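Local coordinates for protein CD180 antigen (Mus musculus, PDB 3T6Q) that probably cooperates with MD-1 and TLR4 in the innate response of B-cells to bacterial lipopolysaccharide, leading to NF-kappa-B activation, at residues 15-20 with 33-38; 25-30 with 54-59; 60-65 with 84-89. One frame throughout, in Å; residues are numbered along the deposited sequence. Where two conformers were deposited one is given.

The three contacts illustrate how a leucine-rich-repeat solenoid is started and then extended. Interactions 1 and 3 are strand pairings in the same parallel array, since strands 37-39 and 61-63 are neighbours, and both rest on backbone hydrogen bonds. Interaction 1 joins the N-terminal cap to the first repeat, with most of its touching residues buried; interaction 3 repeats the pairing more fully between repeats 2 and 3 and is partly buried, its leucines inside and its other face touching another protein chain. Interaction 2 lies outside the strand array, between loops, and is also partly buried: an arginine, a water and one aliphatic pair replace regular backbone bonding. It meets interaction 1 through Arg55, which is hydrogen-bonded to the glycosylated Asn33.

Interaction 1. Residues 15-20 with 33-38; sequences KTYNCE and NSTECL. With NAG (2-acetamido-2-deoxy-beta-D-glucopyranose), chain Q.
Leu38 turns its CG trans to its own backbone N (chi1 -169°), which brings CD1 up beside Cys19, 3.7 Å from SG, and to within 3.6 Å of Tyr17 O. Lys15 also sends CG away from its N (chi1 -173°), and its extended chain crosses the Glu36 side chain at a slant. The methylene CE is what lies beside OE1 there, whereas Lys15 NZ and Glu36 OE1 are 4.6 Å apart, opposite charges that probably attract mildly but are too far apart for a salt bridge. On the face that carries Tyr17 and Leu38, the tyrosine ring meets Thr35 at a slant, CD2 being 3.7 Å from OG1. The polar ends of this pair are engaged elsewhere: Tyr17 OH bonds to Glu10 and the backbone N of Asn14, and Thr35 OG1 to the carbonyl of Pro32. On the other face Thr16 OG1 rests against Cys37 CB.

The backbones run parallel. Lys15 O is gripped by two N-H groups, Glu36 N at 2.8 Å and Cys37 N at 3.0 Å, the second being the straighter bond. Tyr17 N then bonds to Cys37 O at 3.0 Å, and the CA-H of Thr16 approaches the same oxygen. Farther along, the Asn18 side chain closes an Asx turn onto Glu20 N. At the other end Asn33 ND2 carries an N-linked NAG.

Strand 16-18 pairs antiparallel with strand 9-12, with a classic bulge at Lys15 and Thr16 opposite Glu12, and a disulfide ties Cys19 to Cys8. Such a disulfide-bonded hairpin laid against the first parallel strand is the LRRNT cap of Toll-like receptor ectodomains.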
# COMPACT_ATOMS: atom_id res chain seq x y z
N LYS A 15 33.36 -13.04 -7.27
CA LYS A 15 32.19 -13.75 -6.76
C LYS A 15 31.08 -12.87 -6.19
O LYS A 15 29.90 -13.08 -6.50
CB LYS A 15 32.63 -14.78 -5.71
CG LYS A 15 31.51 -15.69 -5.24
CD LYS A 15 32.01 -16.72 -4.25
CE LYS A 15 30.86 -17.39 -3.53
NZ LYS A 15 31.36 -18.38 -2.54
N THR A 16 31.45 -11.89 -5.37
CA THR A 16 30.46 -11.12 -4.57
C THR A 16 30.72 -9.65 -4.61
O THR A 16 31.78 -9.20 -4.21
CB THR A 16 30.47 -11.57 -3.11
OG1 THR A 16 30.11 -12.94 -3.06
CG2 THR A 16 29.46 -10.76 -2.25
N TYR A 17 29.74 -8.89 -5.08
CA TYR A 17 29.88 -7.46 -5.26
C TYR A 17 28.73 -6.72 -4.59
O TYR A 17 27.56 -7.13 -4.71
CB TYR A 17 30.02 -7.09 -6.75
CG TYR A 17 31.34 -7.59 -7.30
CD1 TYR A 17 32.50 -6.80 -7.25
CD2 TYR A 17 31.46 -8.90 -7.79
CE1 TYR A 17 33.72 -7.28 -7.71
CE2 TYR A 17 32.66 -9.39 -8.25
CZ TYR A 17 33.79 -8.58 -8.20
OH TYR A 17 34.98 -9.10 -8.65
N ASN A 18 29.10 -5.70 -3.82
CA ASN A 18 28.13 -4.79 -3.23
C ASN A 18 28.13 -3.44 -3.95
O ASN A 18 29.07 -2.66 -3.82
CB ASN A 18 28.44 -4.58 -1.75
CG ASN A 18 27.37 -3.78 -1.04
OD1 ASN A 18 26.89 -2.77 -1.55
ND2 ASN A 18 26.97 -4.26 0.11
N CYS A 19 27.08 -3.19 -4.72
CA CYS A 19 26.91 -1.94 -5.45
C CYS A 19 25.79 -1.08 -4.85
O CYS A 19 25.21 -0.24 -5.55
CB CYS A 19 26.55 -2.23 -6.89
SG CYS A 19 27.46 -3.61 -7.60
N GLU A 20 25.48 -1.28 -3.57
CA GLU A 20 24.36 -0.57 -2.94
C GLU A 20 24.59 0.93 -2.94
O GLU A 20 25.72 1.38 -2.72
CB GLU A 20 24.17 -1.00 -1.48
CG GLU A 20 23.73 -2.43 -1.30
CD GLU A 20 23.54 -2.78 0.17
OE1 GLU A 20 24.45 -2.48 0.97
OE2 GLU A 20 22.48 -3.35 0.52
N ASN A 33 31.65 -11.67 -15.36
CA ASN A 33 30.61 -12.61 -15.80
C ASN A 33 30.40 -13.75 -14.81
O ASN A 33 29.37 -14.43 -14.83
CB ASN A 33 30.98 -13.18 -17.16
CG ASN A 33 30.81 -12.18 -18.29
OD1 ASN A 33 30.06 -11.20 -18.17
ND2 ASN A 33 31.52 -12.42 -19.41
N SER A 34 31.40 -13.94 -13.96
CA SER A 34 31.39 -14.98 -12.95
C SER A 34 30.69 -14.57 -11.64
O SER A 34 30.56 -15.40 -10.75
CB SER A 34 32.83 -15.33 -12.62
OG SER A 34 33.47 -14.17 -12.15
N THR A 35 30.29 -13.30 -11.51
CA THR A 35 29.58 -12.83 -10.29
C THR A 35 28.44 -13.78 -9.91
O THR A 35 27.60 -14.13 -10.74
CB THR A 35 28.99 -11.43 -10.48
OG1 THR A 35 30.05 -10.53 -10.85
CG2 THR A 35 28.32 -10.93 -9.16
N GLU A 36 28.45 -14.23 -8.66
CA GLU A 36 27.38 -15.08 -8.14
C GLU A 36 26.44 -14.37 -7.14
O GLU A 36 25.26 -14.69 -7.08
CB GLU A 36 27.98 -16.30 -7.48
CG GLU A 36 28.65 -17.21 -8.49
CD GLU A 36 29.38 -18.37 -7.87
OE1 GLU A 36 29.34 -18.54 -6.63
OE2 GLU A 36 29.99 -19.14 -8.65
N CYS A 37 26.97 -13.41 -6.39
CA CYS A 37 26.16 -12.71 -5.37
C CYS A 37 26.24 -11.20 -5.56
O CYS A 37 27.28 -10.60 -5.30
CB CYS A 37 26.60 -13.11 -3.95
SG CYS A 37 26.62 -14.90 -3.64
N LEU A 38 25.13 -10.61 -6.02
CA LEU A 38 25.06 -9.20 -6.36
C LEU A 38 24.07 -8.46 -5.43
O LEU A 38 22.86 -8.75 -5.43
CB LEU A 38 24.64 -9.03 -7.83
CG LEU A 38 24.81 -7.56 -8.32
CD1 LEU A 38 26.22 -7.05 -8.09
CD2 LEU A 38 24.38 -7.36 -9.77
C1 NAG Q . 31.49 -11.63 -20.61
C2 NAG Q . 32.61 -12.38 -21.35
C3 NAG Q . 32.53 -12.40 -22.88
C4 NAG Q . 31.11 -12.25 -23.45
C5 NAG Q . 30.24 -11.35 -22.57
C6 NAG Q . 28.79 -11.29 -23.05
C7 NAG Q . 34.88 -12.64 -20.50
C8 NAG Q . 36.17 -11.97 -20.15
N2 NAG Q . 33.91 -11.85 -20.97
O3 NAG Q . 33.10 -13.61 -23.34
O4 NAG Q . 31.19 -11.71 -24.74
O5 NAG Q . 30.27 -11.87 -21.26
O6 NAG Q . 28.11 -12.44 -22.62
O7 NAG Q . 34.73 -13.86 -20.33

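Interaction 2. Residues 25-30 with 54-59; sequences NEIPGT and SRLINL
Arg55, the last residue of the first leucine-rich repeat, and Leu56 just after it reach back to Ile27, Pro28 and Gly29 of the N-terminal cap, joining two loops on the side of the solenoid away from its parallel strands. Neither partner has regular secondary structure here. The chain makes an inverse gamma turn centred on Leu56, and a type I turn runs from Leu56 to Leu59 toward the next strand.

The apolar part is a single pair. Ile27 and Leu56 approach tip to tip, with CD1 of Leu56 3.7 Å from CD1 of Ile27 and 3.8 Å from CG2, so one leucine methyl touches both isoleucine methyls. Around them, Phe53 packs on Ile27 and Leu38 on Leu56. Phe53 and Leu56 fit the Phe-x-x-Leu spacing with which leucine-rich repeats of this family line their interior.

The polar part belongs to Arg55. Its CG sits between the backbone N and the carbonyl carbon (chi1 75°), from where a chain extended as far as NE projects the guanidinium across to the cap. Pro28 O lies at the edge of the guanidinium, near its plane, 2.8 Å from NH1. NH2 makes hydrogen bonds to Leu31 O and to OD1 of Asn33, whose sugar lies close by. One face of the guanidinium is overlain near its rim by Leu56 CD2, 3.8 Å above the plane.

Solvent completes the join: one water, lying in the guanidinium plane, accepts from Arg55 NE at 2.9 Å and donates to Ile27 O at 3.0 Å.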
# COMPACT_ATOMS: atom_id res chain seq x y z
N ASN A 25 21.97 2.96 -13.03
CA ASN A 25 20.87 2.75 -13.98
C ASN A 25 21.06 1.50 -14.81
O ASN A 25 20.20 1.14 -15.60
CB ASN A 25 20.73 3.94 -14.93
CG ASN A 25 20.46 5.24 -14.21
OD1 ASN A 25 19.58 5.32 -13.36
ND2 ASN A 25 21.21 6.28 -14.57
N GLU A 26 22.16 0.79 -14.59
CA GLU A 26 22.41 -0.47 -15.30
C GLU A 26 23.48 -1.22 -14.54
O GLU A 26 24.18 -0.64 -13.71
CB GLU A 26 22.90 -0.19 -16.74
CG GLU A 26 24.19 0.61 -16.79
CD GLU A 26 24.63 0.96 -18.21
OE1 GLU A 26 25.86 1.03 -18.44
OE2 GLU A 26 23.76 1.17 -19.09
N ILE A 27 23.66 -2.50 -14.85
CA ILE A 27 24.73 -3.26 -14.22
C ILE A 27 26.08 -2.78 -14.75
O ILE A 27 26.25 -2.69 -15.96
CB ILE A 27 24.54 -4.76 -14.49
CG1 ILE A 27 23.36 -5.26 -13.68
CG2 ILE A 27 25.79 -5.56 -14.13
CD1 ILE A 27 22.81 -6.54 -14.22
N PRO A 28 27.03 -2.45 -13.86
CA PRO A 28 28.29 -1.91 -14.37
C PRO A 28 29.04 -2.90 -15.26
O PRO A 28 29.05 -4.11 -15.01
CB PRO A 28 29.08 -1.63 -13.09
CG PRO A 28 28.01 -1.32 -12.09
CD PRO A 28 26.93 -2.30 -12.40
N GLY A 29 29.64 -2.37 -16.33
CA GLY A 29 30.36 -3.21 -17.27
C GLY A 29 31.57 -3.86 -16.63
O GLY A 29 32.00 -4.91 -17.08
N THR A 30 32.09 -3.26 -15.57
CA THR A 30 33.24 -3.83 -14.86
C THR A 30 32.95 -5.04 -13.96
O THR A 30 33.89 -5.62 -13.41
CB THR A 30 33.96 -2.77 -14.00
OG1 THR A 30 33.04 -2.18 -13.08
CG2 THR A 30 34.57 -1.67 -14.88
N SER A 54 21.32 -10.03 -18.61
CA SER A 54 21.57 -11.23 -19.44
C SER A 54 23.02 -11.76 -19.45
O SER A 54 23.21 -12.95 -19.65
CB SER A 54 21.03 -11.08 -20.88
OG SER A 54 21.64 -9.97 -21.49
N ARG A 55 24.02 -10.92 -19.18
CA ARG A 55 25.37 -11.47 -19.14
C ARG A 55 25.79 -12.14 -17.81
O ARG A 55 26.76 -12.90 -17.78
CB ARG A 55 26.40 -10.44 -19.62
CG ARG A 55 26.70 -9.37 -18.63
CD ARG A 55 27.84 -8.53 -19.15
NE ARG A 55 28.13 -7.47 -18.21
CZ ARG A 55 28.99 -7.58 -17.21
NH1 ARG A 55 29.19 -6.55 -16.40
NH2 ARG A 55 29.64 -8.72 -17.02
N LEU A 56 25.04 -11.88 -16.73
CA LEU A 56 25.35 -12.43 -15.39
C LEU A 56 24.71 -13.82 -15.22
O LEU A 56 23.73 -14.03 -14.46
CB LEU A 56 24.93 -11.43 -14.28
CG LEU A 56 25.59 -10.06 -14.39
CD1 LEU A 56 25.21 -9.16 -13.21
CD2 LEU A 56 27.12 -10.14 -14.52
N ILE A 57 25.28 -14.79 -15.93
CA ILE A 57 24.67 -16.10 -16.05
C ILE A 57 24.81 -16.94 -14.76
O ILE A 57 24.07 -17.90 -14.56
CB ILE A 57 25.28 -16.90 -17.24
CG1 ILE A 57 26.81 -16.98 -17.09
CG2 ILE A 57 24.85 -16.29 -18.59
CD1 ILE A 57 27.46 -17.94 -18.08
N ASN A 58 25.79 -16.58 -13.93
CA ASN A 58 26.10 -17.37 -12.75
C ASN A 58 25.51 -16.83 -11.42
O ASN A 58 25.89 -17.30 -10.35
CB ASN A 58 27.62 -17.49 -12.61
CG ASN A 58 28.20 -18.65 -13.42
OD1 ASN A 58 27.52 -19.32 -14.19
ND2 ASN A 58 29.47 -18.93 -13.20
N LEU A 59 24.60 -15.84 -11.48
CA LEU A 59 23.99 -15.28 -10.26
C LEU A 59 23.26 -16.36 -9.49
O LEU A 59 22.45 -17.12 -10.07
CB LEU A 59 23.00 -14.15 -10.59
CG LEU A 59 23.59 -12.82 -11.09
CD1 LEU A 59 22.49 -11.81 -11.43
CD2 LEU A 59 24.62 -12.26 -10.12
O HOH W 1 26.65 -5.07 -17.69

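Interaction 3. Residues 60-65 with 84-89; sequences TFLDLT and DTLVLT
The phenyl ring of Phe61 lies beside Thr85 and meets it at a slant through one side of the ring: CD2 is 3.7 Å from CB, and CE2 equally close to CG2. The ring is there because CG lies trans to the backbone N (chi1 179°), which carries it along the strand face beside the threonine, both side chains pointing the same way. The second flat group, the carboxylate of Asp63, uses both oxygens, OD1 within its own turn and OD2 toward another protein chain. OD1 receives the hydroxyl of Thr65 on its syn lone pair, and Thr65 N on its anti side, well out of the carboxylate plane. That second bond closes an Asx turn, and together the two should limit the carboxylate's rotation. Val87 meets this group at a slant, its CB 3.3 Å from OD1. OD2 forms a salt bridge with a basic side chain of the other protein, whose backbone also packs on Thr65 and Thr89.

On the opposite face are Leu62 and Leu86, side by side; Leu64 and Leu88 follow just past the strand ends, Leu64 CD1 lying 3.8 Å from Leu88 CD2. These face the solenoid interior, where Phe77 and Phe112 add to the packing.

Between the faces the strands run in register and nearly parallel, 4° apart. Thr60 O accepts from both Asp84 N and Thr85 N; bonds then alternate through Leu62 N to Thr85 O and Val87 N to Leu62 O. The last joins Leu64 N to Val87 O at 2.8 Å. Beyond them the amide of Asn91 donates to the carbonyls of Leu64 and Leu88. Paired Leu-x-Leu strands followed by such a bridging asparagine are the LxxLxLxxN signature of leucine-rich repeats, whose strands line the concave side of the solenoid.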
# COMPACT_ATOMS: atom_id res chain seq x y z
N THR A 60 23.56 -16.48 -8.19
CA THR A 60 22.72 -17.31 -7.31
C THR A 60 21.89 -16.45 -6.32
O THR A 60 20.89 -16.92 -5.78
CB THR A 60 23.58 -18.34 -6.52
OG1 THR A 60 24.44 -17.63 -5.63
CG2 THR A 60 24.48 -19.17 -7.49
N PHE A 61 22.32 -15.22 -6.10
CA PHE A 61 21.69 -14.28 -5.14
C PHE A 61 21.64 -12.91 -5.84
O PHE A 61 22.67 -12.37 -6.23
CB PHE A 61 22.56 -14.16 -3.84
CG PHE A 61 22.00 -13.17 -2.81
CD1 PHE A 61 22.35 -11.82 -2.85
CD2 PHE A 61 21.10 -13.60 -1.83
CE1 PHE A 61 21.84 -10.91 -1.93
CE2 PHE A 61 20.58 -12.69 -0.90
CZ PHE A 61 20.95 -11.35 -0.96
N LEU A 62 20.46 -12.32 -5.96
CA LEU A 62 20.34 -10.98 -6.55
C LEU A 62 19.38 -10.13 -5.69
O LEU A 62 18.23 -10.45 -5.55
CB LEU A 62 19.79 -11.11 -7.99
CG LEU A 62 19.47 -9.81 -8.77
CD1 LEU A 62 20.72 -8.98 -8.87
CD2 LEU A 62 18.88 -10.15 -10.13
N ASP A 63 19.88 -9.04 -5.14
CA ASP A 63 19.06 -8.17 -4.30
C ASP A 63 18.84 -6.80 -5.01
O ASP A 63 19.77 -5.99 -5.16
CB ASP A 63 19.79 -7.98 -2.97
CG ASP A 63 18.97 -7.18 -1.91
OD1 ASP A 63 17.85 -6.71 -2.18
OD2 ASP A 63 19.51 -7.04 -0.79
N LEU A 64 17.59 -6.58 -5.39
CA LEU A 64 17.12 -5.35 -6.04
C LEU A 64 16.18 -4.51 -5.09
O LEU A 64 15.32 -3.77 -5.54
CB LEU A 64 16.39 -5.76 -7.32
CG LEU A 64 17.26 -6.53 -8.35
CD1 LEU A 64 16.37 -7.19 -9.39
CD2 LEU A 64 18.30 -5.63 -8.99
N THR A 65 16.39 -4.64 -3.79
CA THR A 65 15.63 -3.89 -2.77
C THR A 65 15.62 -2.40 -3.08
O THR A 65 16.67 -1.80 -3.31
CB THR A 65 16.25 -4.08 -1.37
OG1 THR A 65 16.04 -5.42 -0.95
CG2 THR A 65 15.64 -3.09 -0.33
N ASP A 84 19.07 -18.61 -6.85
CA ASP A 84 18.50 -19.23 -5.64
C ASP A 84 17.58 -18.25 -4.86
O ASP A 84 16.50 -18.64 -4.43
CB ASP A 84 19.67 -19.69 -4.75
CG ASP A 84 19.21 -20.46 -3.51
OD1 ASP A 84 18.51 -21.48 -3.65
OD2 ASP A 84 19.57 -20.06 -2.39
N THR A 85 18.01 -16.99 -4.72
CA THR A 85 17.27 -15.95 -3.94
C THR A 85 17.13 -14.73 -4.82
O THR A 85 18.10 -14.29 -5.42
CB THR A 85 18.05 -15.58 -2.65
OG1 THR A 85 18.08 -16.73 -1.82
CG2 THR A 85 17.38 -14.40 -1.83
N LEU A 86 15.91 -14.21 -4.93
CA LEU A 86 15.72 -12.94 -5.63
C LEU A 86 14.96 -11.98 -4.68
O LEU A 86 13.95 -12.36 -4.12
CB LEU A 86 14.89 -13.21 -6.87
CG LEU A 86 14.42 -11.96 -7.67
CD1 LEU A 86 15.62 -11.17 -8.12
CD2 LEU A 86 13.49 -12.40 -8.79
N VAL A 87 15.50 -10.78 -4.46
CA VAL A 87 14.84 -9.84 -3.52
C VAL A 87 14.32 -8.62 -4.32
O VAL A 87 15.13 -7.86 -4.85
CB VAL A 87 15.84 -9.34 -2.48
CG1 VAL A 87 15.14 -8.50 -1.39
CG2 VAL A 87 16.60 -10.50 -1.81
N LEU A 88 13.01 -8.48 -4.41
CA LEU A 88 12.39 -7.33 -5.14
C LEU A 88 11.64 -6.40 -4.19
O LEU A 88 10.77 -5.61 -4.59
CB LEU A 88 11.44 -7.84 -6.24
CG LEU A 88 12.26 -8.28 -7.49
CD1 LEU A 88 11.39 -9.23 -8.30
CD2 LEU A 88 12.73 -7.08 -8.34
N THR A 89 11.94 -6.55 -2.91
CA THR A 89 11.30 -5.80 -1.84
C THR A 89 11.36 -4.28 -2.08
O THR A 89 12.39 -3.76 -2.50
CB THR A 89 12.00 -6.16 -0.53
OG1 THR A 89 11.66 -7.53 -0.23
CG2 THR A 89 11.47 -5.24 0.64